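Local coordinates for protein phosphotransferase system, mannose/fructose/N-acetylgalactosamine-specific component IIB (Thermoanaerobacter tengcongensis, PDB 3LFJ) that probably transfers a phosphoryl group to an incoming sugar, as the IIB component of a mannose/fructose/N-acetylgalactosamine-type phosphotransferase system, at residues E171-H174 and L175-V179. Numbering follows the deposited sequence.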
loop_
_atom_site.group_PDB
_atom_site.type_symbol
_atom_site.label_atom_id
_atom_site.label_comp_id
_atom_site.label_asym_id
_atom_site.label_seq_id
_atom_site.Cartn_x
_atom_site.Cartn_y
_atom_site.Cartn_z
ATOM N N GLU A 171 9.686 13.676 -4.114
ATOM C CA GLU A 171 8.607 14.612 -3.788
ATOM C C GLU A 171 7.364 13.966 -3.158
ATOM O O GLU A 171 6.841 12.960 -3.649
ATOM C CB GLU A 171 8.188 15.441 -5.011
ATOM C CG GLU A 171 7.248 16.596 -4.656
ATOM C CD GLU A 171 6.746 17.373 -5.874
ATOM O OE1 GLU A 171 6.989 16.932 -7.016
ATOM O OE2 GLU A 171 6.099 18.426 -5.678
ATOM N N LYS A 172 6.907 14.577 -2.070
ATOM C CA LYS A 172 5.707 14.145 -1.368
ATOM C C LYS A 172 4.577 15.131 -1.639
ATOM O O LYS A 172 4.716 16.336 -1.396
ATOM C CB LYS A 172 5.972 14.052 0.139
ATOM C CG LYS A 172 4.763 13.621 0.959
ATOM C CD LYS A 172 5.052 13.644 2.459
ATOM C CE LYS A 172 6.133 12.641 2.849
ATOM N NZ LYS A 172 6.368 12.624 4.321
ATOM N N ILE A 173 3.461 14.622 -2.156
ATOM C CA ILE A 173 2.286 15.455 -2.426
ATOM C C ILE A 173 1.089 14.960 -1.615
ATOM O O ILE A 173 0.599 13.855 -1.844
ATOM C CB ILE A 173 1.908 15.429 -3.919
ATOM C CG1 ILE A 173 3.098 15.853 -4.784
ATOM C CG2 ILE A 173 0.699 16.337 -4.174
ATOM C CD1 ILE A 173 2.863 15.698 -6.286
ATOM N N HIS A 174 0.608 15.753 -0.662
ATOM C CA HIS A 174 -0.549 15.324 0.120
ATOM C C HIS A 174 -1.826 15.269 -0.709
ATOM O O HIS A 174 -1.953 15.954 -1.722
ATOM C CB HIS A 174 -0.745 16.204 1.356
ATOM C CG HIS A 174 0.485 16.314 2.199
ATOM N ND1 HIS A 174 0.700 15.523 3.307
ATOM C CD2 HIS A 174 1.587 17.088 2.066
ATOM C CE1 HIS A 174 1.875 15.820 3.832
ATOM N NE2 HIS A 174 2.433 16.769 3.100
ATOM N N LEU A 175 -2.758 14.424 -0.279
ATOM C CA LEU A 175 -4.022 14.248 -0.971
ATOM C C LEU A 175 -4.738 15.587 -1.189
ATOM O O LEU A 175 -5.270 15.841 -2.268
ATOM C CB LEU A 175 -4.924 13.284 -0.194
ATOM C CG LEU A 175 -6.298 12.987 -0.792
ATOM C CD1 LEU A 175 -6.181 12.482 -2.231
ATOM C CD2 LEU A 175 -7.069 11.997 0.102
ATOM N N THR A 176 -4.756 16.436 -0.168
ATOM C CA THR A 176 -5.465 17.710 -0.291
ATOM C C THR A 176 -4.898 18.559 -1.427
ATOM O O THR A 176 -5.644 19.237 -2.142
ATOM C CB THR A 176 -5.420 18.503 1.021
ATOM O OG1 THR A 176 -4.057 18.665 1.431
ATOM C CG2 THR A 176 -6.176 17.762 2.101
ATOM N N THR A 177 -3.578 18.501 -1.600
ATOM C CA THR A 177 -2.898 19.230 -2.671
ATOM C C THR A 177 -3.239 18.645 -4.031
ATOM O O THR A 177 -3.364 19.372 -5.022
ATOM C CB THR A 177 -1.373 19.199 -2.480
ATOM O OG1 THR A 177 -1.039 19.792 -1.223
ATOM C CG2 THR A 177 -0.671 19.953 -3.601
ATOM N N VAL A 178 -3.382 17.322 -4.079
ATOM C CA VAL A 178 -3.775 16.647 -5.305
ATOM C C VAL A 178 -5.132 17.153 -5.780
ATOM O O VAL A 178 -5.323 17.452 -6.967
ATOM C CB VAL A 178 -3.841 15.105 -5.099
ATOM C CG1 VAL A 178 -4.531 14.423 -6.279
ATOM C CG2 VAL A 178 -2.443 14.542 -4.899
ATOM N N VAL A 179 -6.079 17.227 -4.856
ATOM C CA VAL A 179 -7.421 17.670 -5.204
ATOM C C VAL A 179 -7.395 19.120 -5.683
ATOM O O VAL A 179 -7.953 19.451 -6.726
ATOM C CB VAL A 179 -8.378 17.567 -4.022
ATOM C CG1 VAL A 179 -9.687 18.279 -4.351
ATOM C CG2 VAL A 179 -8.622 16.103 -3.646
#
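The carbonyl of His174 accepts the amides of Val178 and, weakly, Thr177 at a strand-to-helix junction: the residue ends the short edge strand 173-174 and occupies the N-cap position of the helix that starts at Leu175. The backbone evidence is a single carbonyl serving two amides. Val178 N donates to His174 O over 3.1 Å with an N-H...O angle of 153°, the i to i+4 bond of a first alpha-helical turn. The donor lies in the carbonyl plane, at a C=O...N angle of 158°. Thr177 N lies slightly closer, 3.0 Å from His174 O, but its N-H...O angle of 121° makes this a weak second bond. The imidazole leads away from the helix, so the cap bonds come from the carbonyl and not from the ring. The next bond of the helix, Val179 N to Leu175 O at 3.0 Å, continues the pattern.

Apolar contact between the strand end and this turn centres on one methyl. The Ile173 torsion sets CG2 opposite the backbone N and beside the carbonyl carbon, on the side where the chain enters the helix. There it meets Val178 CG2 at 3.7 Å and Thr177 CG2 at 3.9 Å, and the Ile173 side chain crosses both partners at about a right angle.

Backbone bonds from Ile173 to Leu164 and from Leu175 to Val162 tie the junction to strand 161-164, against which 173-174 runs antiparallel as the outermost strand of an otherwise parallel sheet. Leu175 and Val179 pack against helix 145-158, while Val178 reaches Leu164 and Phe183. Val178 CG2 sits beside its own backbone N and rests 3.5 Å from His174 O, the oxygen that accepts the bond from that N.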